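Local structure of DNA-entry nuclease (Competence-specific nuclease) (4QGO) at residues T65-L70 / R169-V174; H106-G111 / V135-A140; M189-K194 / F202-P207. The protein probably cleaves DNA without sequence specificity, as a nuclease of the beta-beta-alpha class, and acts as a virulence factor of Streptococcus agalactiae. The protein carries 1 engineered substitution. One frame throughout, in Å; residues are numbered along the deposited sequence. Where two conformers were deposited one is given.

Contact 1 (T65-L70 / R169-V174); sequences TANAML and RVRYRV. With SO4 (sulfate ion), chain C.
Ala66 to Leu70 run antiparallel to Val170 to Val174, with axes 4.7 Å apart and directions 164° from each other; paired backbone bonds join Ala66 with Val174, Ala68 with Tyr172 and Leu70 with Val170. Between these lie the non-hydrogen-bonded pairs Asn67-Arg173 and Met69-Arg171, whose side chains share the face that carries the arginines. Arg171 CG is anti to the backbone N (chi1 -179°), and a bend at chi2 turns the guanidinium along the strand to grip Asn67 end-on: Arg171 NH1 and NH2 both donate to Asn67 OD1, NH1 at 2.9 Å, with the oxygen in the guanidinium plane. The two flat groups stand 74° apart, and both nitrogens reach OD1 from one face of the amide. NH1 also makes a longer bond to Ala68 O, on the opposite side of that carbonyl from Tyr172 N. With OD1 thus engaged, the amide presents its nitrogen to a sulfate, Asn67 ND2 donating to O1 at 3.0 Å. Sulfate O4 takes a bond from Arg173 NH1 (2.8 Å) and a weak one from Arg171 NH2, while Arg173 NH2 binds Glu192 and Asn42. Met69 CG lies over one guanidinium face of Arg169, 3.5 Å from Arg169 NH1; Val49 O and Asp71 hold that arginine's nitrogens. The face of Leu70 and Tyr172 is mostly apolar and packs on helix 153-165, with Leu70 CD1 3.8 Å from Tyr172 CD2. The whole is an antiparallel ladder, helix-covered on one face and bearing on the other an arginine-asparagine cluster that in this crystal holds a sulfate, probably from the crystallisation liquor.

Contact 2 (H106-G111 / V135-A140); sequences HAVDKG and VVTQTA
Asp109 pairs with Gln138 through two backbone bonds, Asp109 N to Gln138 O at 2.8 Å and Gln138 N to Asp109 O at 3.1 Å, and its side chain runs from this rung toward Ala140. Asp109 CB lies 4.0 Å from Gln138 O. Because CG stands opposite the carbonyl carbon (chi1 -69°), the carboxylate is carried past the end of the partner strand, where CG comes near Ala140 CA. At the tip the two oxygens part company. Asp109 OD2 approaches Ala140 CA at 3.5 Å and accepts from Gln144 NE2, with a weak bond from Asn143 besides. Asp109 OD1 uses its syn lone pair for His106 NE2, a short 2.6 Å bond lying near the imidazole plane. The bond restrains the rotation of the imidazole, which also touches the Ala140 methyl obliquely.

Farther along the ladder, Gly111 and Val136 form another hydrogen-bonded pair, and Gln138 OE1 comes to 3.4 Å from Gly111 CA. Val108 CG1 meets Thr137 CG2 at 3.7 Å, the side chains crossing at a slant. Thr139 is the N-cap residue of the short helix 140-144, its side chain capping a backbone N there, and Ala140 still donates to Ala107 O. The two strands probably form the beta-beta part of the His-Me finger motif, with helix 153-165 the likely helix, bonded at its start through Gln153 to Gln138 NE2; strands 213-215 and 222-224 press on Val108, and helix 140-144 lies against His106.

Contact 3 (M189-K194 / F202-P207); sequences MHLEAK and FNVAIP
Leu191 and Val204 sit at the middle of a hydrogen-bonded ladder in which Met189-Ile206 and Ala193-Phe202 form the outer rungs, and the two faces of this beta hairpin differ sharply. The apolar face is tightly filled. Leu191 CD1 reaches Ile206 CG1 at 3.7 Å, and Leu191 CB lies 3.9 Å from both Val204 CG2 and Phe202 CE1. The Phe202 ring owes its place to a first torsion of 61°, which sets CG between the backbone N and carbonyl carbon and folds the ring back over the neighbouring strand. Ala193 CB then sits over one ring face, 3.7 Å from the centroid in a CH-pi contact, while Leu191 O lies at the ring edge. Tyr156 of helix 153-165 adds an edge-to-face partner, and the same helix covers Leu191 and Val204.

The other face is polar and less closely packed across the strands; a water enters and His190 is partly exposed, though Glu192 and Asn203 are buried. His190 NE2 donates to Asn203 OD1 at 2.7 Å; the acceptor lies in the ring plane, the donor in the amide plane, and the two groups are nearly coplanar. Glu192 runs alongside Asn203 with Glu192 CG 3.6 Å from Asn203 OD1, but amide and carboxylate are joined through a water, which accepts from Asn203 ND2 at 3.0 Å and donates only weakly to Glu192 OE1. Thr41 and the guanidinium of Arg173 also hold OE1, and Gln40 O takes a bond from ND2. Glu192 OE2 rides above one face of the imidazole. The bond to OD1 requires a proton on His190 NE2 and fixes which way the Asn203 amide faces; the carboxylate nearby may favour a charged imidazole, while Arg173 probably keeps buried Glu192 ionised.

After a first helix and three earlier strands, the chain lays down strand 66-70, which waits about a hundred residues for its partner 170-177. Within that long excursion strands 108-112 and 135-139 pair, so contact 2 closes a shorter loop wholly inside the one closed by contact 1. Contact 3 follows in series as a hairpin, and none of the three cross. Contacts 1 and 3 belong to one antiparallel sheet, where strands 170-177 and 188-195 are neighbours, with a probable hydrogen bond from Arg171 N to Lys194 O (2.9 Å). Contact 2 lies about 21 Å from contact 1, centre to centre, and meets contact 3 where Gln138 and Val136 pack on Met189.

Contact 1 (T65-L70 / R169-V174)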
loop_
_atom_site.group_PDB
_atom_site.type_symbol
_atom_site.label_atom_id
_atom_site.label_comp_id
_atom_site.label_asym_id
_atom_site.label_seq_id
_atom_site.Cartn_x
_atom_site.Cartn_y
_atom_site.Cartn_z
ATOM N N THR A 65 -1.414 1.413 10.462
ATOM C CA THR A 65 -2.354 0.365 10.075
ATOM C C THR A 65 -3.746 0.872 9.714
ATOM O O THR A 65 -4.408 1.537 10.517
ATOM C CB THR A 65 -2.487 -0.657 11.219
ATOM O OG1 THR A 65 -1.184 -1.004 11.691
ATOM C CG2 THR A 65 -3.182 -1.915 10.742
ATOM N N ALA A 66 -4.162 0.563 8.489
ATOM C CA ALA A 66 -5.499 0.880 8.003
ATOM C C ALA A 66 -6.275 -0.400 7.801
ATOM O O ALA A 66 -5.751 -1.390 7.278
ATOM C CB ALA A 66 -5.417 1.648 6.678
ATOM N N ASN A 67 -7.538 -0.376 8.204
ATOM C CA ASN A 67 -8.408 -1.538 8.073
ATOM C C ASN A 67 -9.722 -1.194 7.407
ATOM O O ASN A 67 -10.225 -0.087 7.542
ATOM C CB ASN A 67 -8.707 -2.121 9.449
ATOM C CG ASN A 67 -7.608 -3.034 9.942
ATOM O OD1 ASN A 67 -7.450 -4.152 9.448
ATOM N ND2 ASN A 67 -6.858 -2.577 10.930
ATOM N N ALA A 68 -10.292 -2.169 6.717
ATOM C CA ALA A 68 -11.590 -1.979 6.080
ATOM C C ALA A 68 -12.337 -3.284 5.958
ATOM O O ALA A 68 -11.736 -4.366 5.932
ATOM C CB ALA A 68 -11.429 -1.352 4.702
ATOM N N MET A 69 -13.663 -3.174 5.922
ATOM C CA MET A 69 -14.517 -4.223 5.399
ATOM C C MET A 69 -15.211 -3.609 4.216
ATOM O O MET A 69 -15.922 -2.613 4.356
ATOM C CB MET A 69 -15.549 -4.701 6.424
ATOM C CG MET A 69 -16.594 -5.647 5.831
ATOM S SD MET A 69 -15.892 -7.225 5.269
ATOM C CE MET A 69 -15.393 -7.935 6.810
ATOM N N LEU A 70 -14.941 -4.174 3.050
ATOM C CA LEU A 70 -15.364 -3.596 1.789
ATOM C C LEU A 70 -16.513 -4.370 1.177
ATOM O O LEU A 70 -16.514 -5.596 1.163
ATOM C CB LEU A 70 -14.192 -3.577 0.801
ATOM C CG LEU A 70 -12.910 -2.850 1.226
ATOM C CD1 LEU A 70 -11.789 -3.082 0.207
ATOM C CD2 LEU A 70 -13.158 -1.357 1.413
ATOM N N ARG A 169 -17.632 -9.705 -0.254
ATOM C CA ARG A 169 -17.267 -8.939 0.934
ATOM C C ARG A 169 -15.782 -9.165 1.175
ATOM O O ARG A 169 -15.338 -10.305 1.302
ATOM C CB ARG A 169 -18.049 -9.429 2.151
ATOM C CG ARG A 169 -19.525 -9.050 2.148
ATOM C CD ARG A 169 -19.773 -7.847 3.044
ATOM N NE ARG A 169 -19.623 -8.181 4.455
ATOM C CZ ARG A 169 -19.776 -7.316 5.452
ATOM N NH1 ARG A 169 -20.055 -6.030 5.210
ATOM N NH2 ARG A 169 -19.618 -7.727 6.697
ATOM N N VAL A 170 -15.016 -8.084 1.217
ATOM C CA VAL A 170 -13.565 -8.214 1.335
ATOM C C VAL A 170 -13.043 -7.505 2.578
ATOM O O VAL A 170 -13.167 -6.294 2.713
ATOM C CB VAL A 170 -12.841 -7.683 0.081
ATOM C CG1 VAL A 170 -11.337 -7.898 0.233
ATOM C CG2 VAL A 170 -13.342 -8.409 -1.162
ATOM N N ARG A 171 -12.481 -8.284 3.498
ATOM C CA ARG A 171 -11.772 -7.733 4.648
ATOM C C ARG A 171 -10.359 -7.365 4.169
ATOM O O ARG A 171 -9.719 -8.136 3.472
ATOM C CB ARG A 171 -11.745 -8.769 5.776
ATOM C CG ARG A 171 -11.055 -8.326 7.048
ATOM C CD ARG A 171 -11.842 -7.261 7.841
ATOM N NE ARG A 171 -11.131 -7.033 9.094
ATOM C CZ ARG A 171 -10.086 -6.222 9.233
ATOM N NH1 ARG A 171 -9.661 -5.487 8.207
ATOM N NH2 ARG A 171 -9.473 -6.130 10.402
ATOM N N TYR A 172 -9.895 -6.167 4.525
ATOM C CA TYR A 172 -8.719 -5.553 3.893
ATOM C C TYR A 172 -7.905 -4.825 4.950
ATOM O O TYR A 172 -8.465 -4.136 5.807
ATOM C CB TYR A 172 -9.221 -4.550 2.846
ATOM C CG TYR A 172 -8.225 -3.953 1.859
ATOM C CD1 TYR A 172 -7.296 -4.741 1.190
ATOM C CD2 TYR A 172 -8.283 -2.599 1.533
ATOM C CE1 TYR A 172 -6.416 -4.179 0.260
ATOM C CE2 TYR A 172 -7.418 -2.040 0.603
ATOM C CZ TYR A 172 -6.496 -2.831 -0.033
ATOM O OH TYR A 172 -5.627 -2.283 -0.964
ATOM N N ARG A 173 -6.585 -4.985 4.899
ATOM C CA ARG A 173 -5.695 -4.331 5.849
ATOM C C ARG A 173 -4.445 -3.864 5.122
ATOM O O ARG A 173 -3.785 -4.652 4.447
ATOM C CB ARG A 173 -5.338 -5.266 7.012
ATOM C CG ARG A 173 -4.450 -4.639 8.103
ATOM C CD ARG A 173 -4.455 -5.487 9.386
ATOM N NE ARG A 173 -3.990 -6.860 9.165
ATOM C CZ ARG A 173 -4.394 -7.919 9.864
ATOM N NH1 ARG A 173 -5.287 -7.791 10.850
ATOM N NH2 ARG A 173 -3.911 -9.124 9.578
ATOM N N VAL A 174 -4.147 -2.573 5.244
ATOM C CA VAL A 174 -3.000 -1.972 4.577
ATOM C C VAL A 174 -2.118 -1.286 5.614
ATOM O O VAL A 174 -2.577 -0.420 6.366
ATOM C CB VAL A 174 -3.448 -0.949 3.526
ATOM C CG1 VAL A 174 -2.239 -0.275 2.898
ATOM C CG2 VAL A 174 -4.310 -1.626 2.446
HETATM S S SO4 C . -6.405 -5.340 13.255
HETATM O O1 SO4 C . -5.406 -4.341 12.909
HETATM O O2 SO4 C . -7.448 -4.739 14.069
HETATM O O3 SO4 C . -5.798 -6.442 14.012
HETATM O O4 SO4 C . -7.015 -5.876 12.046
#

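Contact 2 (H106-G111 / V135-A140)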
loop_
_atom_site.group_PDB
_atom_site.type_symbol
_atom_site.label_atom_id
_atom_site.label_comp_id
_atom_site.label_asym_id
_atom_site.label_seq_id
_atom_site.Cartn_x
_atom_site.Cartn_y
_atom_site.Cartn_z
ATOM N N HIS A 106 8.221 11.242 -13.282
ATOM C CA HIS A 106 8.369 11.801 -11.940
ATOM C C HIS A 106 8.594 10.654 -10.968
ATOM O O HIS A 106 8.300 9.502 -11.282
ATOM C CB HIS A 106 7.139 12.597 -11.536
ATOM C CG HIS A 106 5.888 11.783 -11.505
ATOM N ND1 HIS A 106 5.103 11.581 -12.619
ATOM C CD2 HIS A 106 5.293 11.102 -10.496
ATOM C CE1 HIS A 106 4.076 10.815 -12.295
ATOM N NE2 HIS A 106 4.169 10.510 -11.014
ATOM N N ALA A 107 9.107 10.971 -9.785
ATOM C CA ALA A 107 9.557 9.937 -8.850
ATOM C C ALA A 107 8.459 9.418 -7.928
ATOM O O ALA A 107 8.379 8.209 -7.696
ATOM C CB ALA A 107 10.713 10.443 -8.023
ATOM N N VAL A 108 7.623 10.315 -7.412
ATOM C CA VAL A 108 6.668 9.940 -6.361
ATOM C C VAL A 108 5.240 10.406 -6.619
ATOM O O VAL A 108 5.015 11.392 -7.323
ATOM C CB VAL A 108 7.114 10.430 -4.967
ATOM C CG1 VAL A 108 8.390 9.718 -4.532
ATOM C CG2 VAL A 108 7.295 11.954 -4.941
ATOM N N ASP A 109 4.299 9.658 -6.038
ATOM C CA ASP A 109 2.869 9.936 -6.102
ATOM C C ASP A 109 2.337 9.996 -4.680
ATOM O O ASP A 109 2.903 9.396 -3.768
ATOM C CB ASP A 109 2.116 8.788 -6.792
ATOM C CG ASP A 109 2.413 8.674 -8.270
ATOM O OD1 ASP A 109 2.858 9.661 -8.882
ATOM O OD2 ASP A 109 2.155 7.586 -8.830
ATOM N N LYS A 110 1.253 10.736 -4.497
ATOM C CA LYS A 110 0.493 10.649 -3.267
ATOM C C LYS A 110 -0.089 9.250 -3.255
ATOM O O LYS A 110 -0.946 8.910 -4.071
ATOM C CB LYS A 110 -0.607 11.704 -3.242
ATOM C CG LYS A 110 -0.069 13.120 -3.082
ATOM C CD LYS A 110 -1.152 14.170 -3.314
ATOM C CE LYS A 110 -0.552 15.567 -3.379
ATOM N NZ LYS A 110 -1.466 16.547 -4.035
ATOM N N GLY A 111 0.415 8.421 -2.352
ATOM C CA GLY A 111 -0.060 7.045 -2.282
ATOM C C GLY A 111 -1.106 6.795 -1.208
ATOM O O GLY A 111 -0.798 6.847 -0.019
ATOM N N VAL A 135 -2.428 8.813 3.429
ATOM C CA VAL A 135 -1.572 9.103 2.277
ATOM C C VAL A 135 -0.106 9.115 2.671
ATOM O O VAL A 135 0.275 9.758 3.654
ATOM C CB VAL A 135 -1.933 10.462 1.634
ATOM C CG1 VAL A 135 -1.015 10.736 0.437
ATOM C CG2 VAL A 135 -3.396 10.485 1.219
ATOM N N VAL A 136 0.706 8.398 1.898
ATOM C CA VAL A 136 2.155 8.400 2.080
ATOM C C VAL A 136 2.853 8.814 0.793
ATOM O O VAL A 136 2.236 8.899 -0.277
ATOM C CB VAL A 136 2.696 7.022 2.529
ATOM C CG1 VAL A 136 2.161 6.663 3.913
ATOM C CG2 VAL A 136 2.347 5.922 1.502
ATOM N N THR A 137 4.150 9.085 0.904
ATOM C CA THR A 137 4.993 9.296 -0.261
ATOM C C THR A 137 5.313 7.934 -0.848
ATOM O O THR A 137 5.970 7.124 -0.205
ATOM C CB THR A 137 6.284 10.023 0.130
ATOM O OG1 THR A 137 5.949 11.327 0.617
ATOM C CG2 THR A 137 7.235 10.143 -1.065
ATOM N N GLN A 138 4.824 7.672 -2.056
ATOM C CA GLN A 138 4.963 6.353 -2.655
ATOM C C GLN A 138 5.595 6.471 -4.031
ATOM O O GLN A 138 5.254 7.377 -4.816
ATOM C CB GLN A 138 3.599 5.662 -2.761
ATOM C CG GLN A 138 3.708 4.182 -3.144
ATOM C CD GLN A 138 2.378 3.467 -3.055
ATOM O OE1 GLN A 138 1.324 4.067 -3.291
ATOM N NE2 GLN A 138 2.412 2.183 -2.711
ATOM N N THR A 139 6.515 5.566 -4.340
ATOM C CA THR A 139 7.136 5.638 -5.662
ATOM C C THR A 139 6.069 5.514 -6.762
ATOM O O THR A 139 5.056 4.819 -6.594
ATOM C CB THR A 139 8.242 4.593 -5.875
ATOM O OG1 THR A 139 7.656 3.279 -5.940
ATOM C CG2 THR A 139 9.270 4.670 -4.751
ATOM N N ALA A 140 6.291 6.203 -7.879
ATOM C CA ALA A 140 5.366 6.116 -8.996
ATOM C C ALA A 140 5.201 4.671 -9.442
ATOM O O ALA A 140 4.084 4.234 -9.709
ATOM C CB ALA A 140 5.843 6.980 -10.158
#

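Contact 3 (M189-K194 / F202-P207)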
loop_
_atom_site.group_PDB
_atom_site.type_symbol
_atom_site.label_atom_id
_atom_site.label_comp_id
_atom_site.label_asym_id
_atom_site.label_seq_id
_atom_site.Cartn_x
_atom_site.Cartn_y
_atom_site.Cartn_z
ATOM N N MET A 189 4.727 -1.298 1.378
ATOM C CA MET A 189 3.327 -1.280 1.761
ATOM C C MET A 189 2.821 -2.711 1.923
ATOM O O MET A 189 2.845 -3.495 0.980
ATOM C CB MET A 189 2.490 -0.513 0.727
ATOM C CG MET A 189 2.866 0.957 0.598
ATOM S SD MET A 189 2.348 1.953 2.011
ATOM C CE MET A 189 0.618 2.200 1.606
ATOM N N HIS A 190 2.363 -3.048 3.127
ATOM C CA HIS A 190 1.855 -4.386 3.408
ATOM C C HIS A 190 0.362 -4.434 3.088
ATOM O O HIS A 190 -0.413 -3.702 3.695
ATOM C CB HIS A 190 2.106 -4.700 4.892
ATOM C CG HIS A 190 1.771 -6.101 5.303
ATOM N ND1 HIS A 190 1.772 -6.487 6.628
ATOM C CD2 HIS A 190 1.448 -7.204 4.587
ATOM C CE1 HIS A 190 1.450 -7.766 6.708
ATOM N NE2 HIS A 190 1.257 -8.227 5.485
ATOM N N LEU A 191 -0.039 -5.270 2.127
ATOM C CA LEU A 191 -1.452 -5.402 1.760
ATOM C C LEU A 191 -1.946 -6.804 2.069
ATOM O O LEU A 191 -1.312 -7.777 1.665
ATOM C CB LEU A 191 -1.676 -5.147 0.263
ATOM C CG LEU A 191 -0.876 -4.047 -0.429
ATOM C CD1 LEU A 191 -1.205 -4.035 -1.908
ATOM C CD2 LEU A 191 -1.191 -2.702 0.193
ATOM N N GLU A 192 -3.092 -6.897 2.746
ATOM C CA GLU A 192 -3.716 -8.164 3.107
ATOM C C GLU A 192 -5.191 -8.099 2.733
ATOM O O GLU A 192 -5.861 -7.093 2.994
ATOM C CB GLU A 192 -3.597 -8.385 4.608
ATOM C CG GLU A 192 -2.175 -8.501 5.110
ATOM C CD GLU A 192 -2.140 -8.562 6.611
ATOM O OE1 GLU A 192 -2.376 -9.656 7.166
ATOM O OE2 GLU A 192 -1.905 -7.514 7.242
ATOM N N ALA A 193 -5.710 -9.168 2.132
ATOM C CA ALA A 193 -7.118 -9.202 1.750
ATOM C C ALA A 193 -7.681 -10.610 1.859
ATOM O O ALA A 193 -6.980 -11.588 1.594
ATOM C CB ALA A 193 -7.318 -8.661 0.332
ATOM N N LYS A 194 -8.958 -10.703 2.227
ATOM C CA LYS A 194 -9.637 -11.988 2.340
ATOM C C LYS A 194 -11.112 -11.762 2.055
ATOM O O LYS A 194 -11.739 -10.915 2.683
ATOM C CB LYS A 194 -9.436 -12.550 3.752
ATOM C CG LYS A 194 -10.219 -13.815 4.062
ATOM C CD LYS A 194 -9.721 -14.964 3.212
ATOM C CE LYS A 194 -10.445 -16.262 3.576
ATOM N NZ LYS A 194 -10.244 -16.618 5.009
ATOM N N PHE A 202 -4.841 -12.698 -0.252
ATOM C CA PHE A 202 -3.432 -12.407 -0.489
ATOM C C PHE A 202 -2.780 -11.737 0.711
ATOM O O PHE A 202 -3.461 -11.188 1.581
ATOM C CB PHE A 202 -3.192 -11.612 -1.795
ATOM C CG PHE A 202 -3.863 -10.256 -1.851
ATOM C CD1 PHE A 202 -3.371 -9.183 -1.120
ATOM C CD2 PHE A 202 -4.941 -10.043 -2.699
ATOM C CE1 PHE A 202 -3.962 -7.934 -1.199
ATOM C CE2 PHE A 202 -5.536 -8.790 -2.797
ATOM C CZ PHE A 202 -5.045 -7.730 -2.050
ATOM N N ASN A 203 -1.449 -11.796 0.748
ATOM C CA ASN A 203 -0.658 -11.203 1.807
ATOM C C ASN A 203 0.668 -10.845 1.155
ATOM O O ASN A 203 1.489 -11.726 0.883
ATOM C CB ASN A 203 -0.456 -12.201 2.958
ATOM C CG ASN A 203 0.148 -11.556 4.184
ATOM O OD1 ASN A 203 0.652 -10.434 4.125
ATOM N ND2 ASN A 203 0.104 -12.264 5.310
ATOM N N VAL A 204 0.859 -9.561 0.873
ATOM C CA VAL A 204 2.029 -9.120 0.120
ATOM C C VAL A 204 2.647 -7.857 0.705
ATOM O O VAL A 204 1.986 -7.074 1.411
ATOM C CB VAL A 204 1.685 -8.847 -1.371
ATOM C CG1 VAL A 204 1.130 -10.100 -2.071
ATOM C CG2 VAL A 204 0.697 -7.702 -1.475
ATOM N N ALA A 205 3.924 -7.660 0.401
ATOM C CA ALA A 205 4.587 -6.388 0.666
ATOM C C ALA A 205 5.027 -5.812 -0.666
ATOM O O ALA A 205 5.742 -6.463 -1.416
ATOM C CB ALA A 205 5.789 -6.578 1.586
ATOM N N ILE A 206 4.569 -4.597 -0.968
ATOM C CA ILE A 206 4.927 -3.906 -2.202
ATOM C C ILE A 206 6.097 -2.985 -1.892
ATOM O O ILE A 206 5.930 -1.999 -1.173
ATOM C CB ILE A 206 3.774 -3.010 -2.698
ATOM C CG1 ILE A 206 2.430 -3.753 -2.690
ATOM C CG2 ILE A 206 4.115 -2.428 -4.074
ATOM C CD1 ILE A 206 2.358 -4.905 -3.620
ATOM N N PRO A 207 7.295 -3.303 -2.410
ATOM C CA PRO A 207 8.433 -2.439 -2.068
ATOM C C PRO A 207 8.200 -0.996 -2.535
ATOM O O PRO A 207 7.719 -0.766 -3.656
ATOM C CB PRO A 207 9.608 -3.084 -2.832
ATOM C CG PRO A 207 9.178 -4.557 -2.974
ATOM C CD PRO A 207 7.697 -4.458 -3.237
HETATM O O HOH W 1 0.670 -10.707 7.764
#